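Local coordinates for DUF1076 domain-containing protein (Salmonella typhi, PDB 6IAI) that acts as a type III secretion effector and E3/E4 ubiquitin ligase that binds K48- and K63-linked diubiquitin, this chain being its N-terminal part, at residues D33-L44 / E100-Q111. Sequence-based numbering, arbitrary orientation.
Sequences DNRIDKLSENDL and EWQGNAIRLERQ
Q111 spends both ends of its amide on the backbone of 37-39. Its OE1 accepts from L39 N at 2.8 Å, with the donor tilted 20° from the carbonyl plane. Its NE2 gives a weak bond to D37 O at 3.3 Å. The side chain runs extended beyond CG (chi2 178°), which carries the amide out to the loop. Two helix turns back, N104 OD1 accepts from I36 N at 2.8 Å; the donor sits above the amide plane. N104 ND2 donates to a water and also bonds weakly to Y68 OH; the water in turn donates to N34 O and E100 OE2. The amides of N104 and Q111 thus pin the loop 33-40, extended from R35 on, along helix 91-113, the last of this N-terminal fragment. S40 ends the loop as N-cap of helix 41-53, its OG accepting from D43 N. Between the amides, I36 CD1 packs on L108 CB, and L63 of strand 59-63 touches both side chains. R35 lays CB and CG over one face of the R107 guanidinium; the two guanidinium planes are nearly perpendicular (89°). R35 NH1 donates to N34 O at 2.9 Å. R107 NH2 forms a salt bridge with D33 OD2 at 3.5 Å. E100 OE1 forms one with R97 NE. K38 NZ donates to L39 O and makes a salt bridge with E41 OE1.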
# COMPACT_ATOMS: atom_id res chain seq x y z
N ASP A 33 -0.69 -17.96 5.97
CA ASP A 33 0.75 -17.89 5.72
C ASP A 33 1.38 -16.50 6.07
O ASP A 33 2.54 -16.24 5.70
CB ASP A 33 1.10 -18.33 4.28
CG ASP A 33 0.41 -17.57 3.17
OD1 ASP A 33 -0.29 -16.59 3.47
OD2 ASP A 33 0.59 -17.95 1.99
N ASN A 34 0.63 -15.63 6.82
CA ASN A 34 1.07 -14.31 7.28
C ASN A 34 1.28 -13.30 6.09
O ASN A 34 2.29 -12.59 6.00
CB ASN A 34 2.33 -14.43 8.20
CG ASN A 34 2.66 -13.21 9.01
OD1 ASN A 34 1.78 -12.51 9.53
ND2 ASN A 34 3.96 -12.92 9.12
N ARG A 35 0.32 -13.32 5.17
CA ARG A 35 0.32 -12.50 3.98
C ARG A 35 -1.03 -11.84 3.83
O ARG A 35 -2.01 -12.32 4.38
CB ARG A 35 0.62 -13.34 2.72
CG ARG A 35 2.01 -13.95 2.63
CD ARG A 35 3.12 -12.94 2.50
NE ARG A 35 4.44 -13.58 2.45
CZ ARG A 35 5.16 -13.92 3.51
NH1 ARG A 35 4.70 -13.68 4.73
NH2 ARG A 35 6.34 -14.50 3.37
N ILE A 36 -1.09 -10.74 3.07
CA ILE A 36 -2.34 -10.05 2.81
C ILE A 36 -3.24 -10.93 1.92
O ILE A 36 -2.77 -11.62 1.03
CB ILE A 36 -2.13 -8.61 2.23
CG1 ILE A 36 -1.25 -8.60 0.96
CG2 ILE A 36 -1.60 -7.63 3.30
CD1 ILE A 36 -1.51 -7.48 -0.04
N ASP A 37 -4.53 -10.93 2.20
CA ASP A 37 -5.50 -11.64 1.37
C ASP A 37 -5.88 -10.65 0.26
O ASP A 37 -5.29 -9.58 0.15
CB ASP A 37 -6.74 -12.03 2.21
CG ASP A 37 -7.53 -13.25 1.76
OD1 ASP A 37 -7.44 -13.62 0.56
OD2 ASP A 37 -8.29 -13.82 2.59
N LYS A 38 -6.88 -11.00 -0.54
CA LYS A 38 -7.36 -10.17 -1.63
C LYS A 38 -8.09 -8.92 -1.05
O LYS A 38 -8.99 -9.07 -0.24
CB LYS A 38 -8.26 -11.03 -2.56
CG LYS A 38 -9.11 -10.30 -3.61
CD LYS A 38 -8.30 -9.52 -4.67
CE LYS A 38 -9.16 -9.02 -5.81
NZ LYS A 38 -10.35 -8.23 -5.33
N LEU A 39 -7.65 -7.70 -1.44
CA LEU A 39 -8.30 -6.45 -1.04
C LEU A 39 -9.61 -6.34 -1.81
O LEU A 39 -9.75 -6.98 -2.86
CB LEU A 39 -7.46 -5.20 -1.38
CG LEU A 39 -6.03 -5.00 -0.85
CD1 LEU A 39 -5.70 -3.52 -0.81
CD2 LEU A 39 -5.82 -5.58 0.51
N SER A 40 -10.56 -5.51 -1.35
CA SER A 40 -11.82 -5.35 -2.09
C SER A 40 -11.55 -4.61 -3.42
O SER A 40 -10.50 -3.98 -3.56
CB SER A 40 -12.87 -4.62 -1.24
OG SER A 40 -12.78 -3.20 -1.29
N GLU A 41 -12.48 -4.68 -4.37
CA GLU A 41 -12.35 -3.99 -5.64
C GLU A 41 -12.37 -2.48 -5.45
O GLU A 41 -11.64 -1.78 -6.16
CB GLU A 41 -13.45 -4.44 -6.64
CG GLU A 41 -13.20 -5.85 -7.20
CD GLU A 41 -11.92 -6.08 -7.98
OE1 GLU A 41 -11.27 -7.12 -7.75
OE2 GLU A 41 -11.56 -5.22 -8.81
N ASN A 42 -13.19 -1.98 -4.48
CA ASN A 42 -13.27 -0.55 -4.13
C ASN A 42 -11.92 -0.07 -3.60
O ASN A 42 -11.51 1.02 -3.96
CB ASN A 42 -14.35 -0.29 -3.08
CG ASN A 42 -15.77 -0.32 -3.55
OD1 ASN A 42 -16.11 0.06 -4.68
ND2 ASN A 42 -16.66 -0.61 -2.61
N ASP A 43 -11.23 -0.88 -2.77
CA ASP A 43 -9.91 -0.59 -2.20
C ASP A 43 -8.85 -0.48 -3.30
O ASP A 43 -8.15 0.54 -3.37
CB ASP A 43 -9.50 -1.64 -1.15
CG ASP A 43 -10.35 -1.64 0.11
OD1 ASP A 43 -11.10 -0.65 0.34
OD2 ASP A 43 -10.27 -2.64 0.88
N LEU A 44 -8.83 -1.47 -4.21
CA LEU A 44 -7.93 -1.50 -5.37
C LEU A 44 -8.19 -0.32 -6.31
O LEU A 44 -7.23 0.32 -6.76
CB LEU A 44 -8.02 -2.84 -6.11
CG LEU A 44 -7.62 -4.07 -5.30
CD1 LEU A 44 -8.10 -5.34 -6.00
CD2 LEU A 44 -6.10 -4.08 -5.00
N GLU A 100 7.93 -10.91 4.86
CA GLU A 100 6.49 -10.67 4.67
C GLU A 100 6.23 -9.39 3.92
O GLU A 100 5.29 -9.34 3.13
CB GLU A 100 5.67 -10.73 5.98
CG GLU A 100 6.05 -9.71 7.03
CD GLU A 100 4.97 -9.37 8.02
OE1 GLU A 100 5.30 -9.29 9.23
OE2 GLU A 100 3.80 -9.17 7.62
N TRP A 101 7.06 -8.36 4.17
CA TRP A 101 6.97 -7.08 3.51
C TRP A 101 7.06 -7.24 1.99
O TRP A 101 6.15 -6.81 1.28
CB TRP A 101 8.06 -6.15 4.04
CG TRP A 101 7.68 -4.71 4.09
CD1 TRP A 101 6.68 -4.10 3.39
CD2 TRP A 101 8.35 -3.67 4.82
NE1 TRP A 101 6.65 -2.76 3.68
CE2 TRP A 101 7.68 -2.46 4.54
CE3 TRP A 101 9.46 -3.65 5.69
CZ2 TRP A 101 8.07 -1.24 5.10
CZ3 TRP A 101 9.84 -2.44 6.26
CH2 TRP A 101 9.15 -1.25 5.96
N GLN A 102 8.10 -7.96 1.50
CA GLN A 102 8.33 -8.28 0.08
C GLN A 102 7.21 -9.10 -0.55
O GLN A 102 6.76 -8.79 -1.66
CB GLN A 102 9.71 -8.95 -0.11
CG GLN A 102 10.13 -9.22 -1.57
CD GLN A 102 10.34 -7.96 -2.37
OE1 GLN A 102 9.44 -7.46 -3.04
NE2 GLN A 102 11.55 -7.42 -2.30
N GLY A 103 6.77 -10.13 0.16
CA GLY A 103 5.69 -11.01 -0.28
C GLY A 103 4.37 -10.30 -0.43
O GLY A 103 3.62 -10.56 -1.38
N ASN A 104 4.09 -9.39 0.52
CA ASN A 104 2.87 -8.57 0.51
C ASN A 104 2.94 -7.55 -0.63
O ASN A 104 1.94 -7.33 -1.31
CB ASN A 104 2.71 -7.87 1.85
CG ASN A 104 2.24 -8.76 2.95
OD1 ASN A 104 1.54 -9.75 2.74
ND2 ASN A 104 2.55 -8.37 4.16
N ALA A 105 4.15 -6.97 -0.86
CA ALA A 105 4.41 -6.02 -1.93
C ALA A 105 4.11 -6.66 -3.29
O ALA A 105 3.40 -6.05 -4.09
CB ALA A 105 5.83 -5.50 -1.86
N ILE A 106 4.53 -7.95 -3.50
CA ILE A 106 4.28 -8.76 -4.70
C ILE A 106 2.78 -8.93 -4.90
O ILE A 106 2.27 -8.75 -6.00
CB ILE A 106 5.00 -10.17 -4.63
CG1 ILE A 106 6.55 -10.11 -4.65
CG2 ILE A 106 4.50 -11.11 -5.72
CD1 ILE A 106 7.22 -9.31 -5.71
N ARG A 107 2.08 -9.32 -3.82
CA ARG A 107 0.64 -9.60 -3.82
C ARG A 107 -0.16 -8.36 -4.15
O ARG A 107 -1.07 -8.43 -4.99
CB ARG A 107 0.20 -10.20 -2.48
CG ARG A 107 0.54 -11.68 -2.36
CD ARG A 107 0.54 -12.13 -0.93
NE ARG A 107 1.19 -13.44 -0.79
CZ ARG A 107 0.54 -14.59 -0.76
NH1 ARG A 107 -0.79 -14.62 -0.82
NH2 ARG A 107 1.22 -15.73 -0.65
N LEU A 108 0.20 -7.22 -3.53
CA LEU A 108 -0.45 -5.95 -3.80
C LEU A 108 -0.30 -5.57 -5.29
O LEU A 108 -1.30 -5.26 -5.94
CB LEU A 108 0.04 -4.83 -2.85
CG LEU A 108 -0.66 -3.48 -3.00
CD1 LEU A 108 -2.18 -3.61 -2.83
CD2 LEU A 108 -0.03 -2.44 -2.11
N GLU A 109 0.93 -5.69 -5.83
CA GLU A 109 1.21 -5.42 -7.26
C GLU A 109 0.37 -6.30 -8.18
O GLU A 109 -0.28 -5.80 -9.10
CB GLU A 109 2.70 -5.60 -7.55
CG GLU A 109 3.13 -4.77 -8.75
CD GLU A 109 4.60 -4.84 -9.02
OE1 GLU A 109 5.36 -4.13 -8.32
OE2 GLU A 109 5.01 -5.63 -9.90
N ARG A 110 0.32 -7.59 -7.87
CA ARG A 110 -0.46 -8.59 -8.61
C ARG A 110 -1.93 -8.22 -8.62
O ARG A 110 -2.54 -8.25 -9.68
CB ARG A 110 -0.22 -9.98 -8.00
CG ARG A 110 -0.77 -11.15 -8.81
CD ARG A 110 -0.34 -12.46 -8.19
NE ARG A 110 1.10 -12.71 -8.34
CZ ARG A 110 1.91 -13.16 -7.38
NH1 ARG A 110 1.43 -13.42 -6.17
NH2 ARG A 110 3.20 -13.36 -7.63
N GLN A 111 -2.49 -7.81 -7.47
CA GLN A 111 -3.91 -7.42 -7.38
C GLN A 111 -4.21 -6.11 -8.12
O GLN A 111 -5.27 -5.97 -8.74
CB GLN A 111 -4.35 -7.32 -5.93
CG GLN A 111 -4.30 -8.65 -5.16
CD GLN A 111 -4.71 -8.39 -3.73
OE1 GLN A 111 -5.74 -7.75 -3.46
NE2 GLN A 111 -3.91 -8.84 -2.77
O HOH W 1 1.37 -9.76 6.80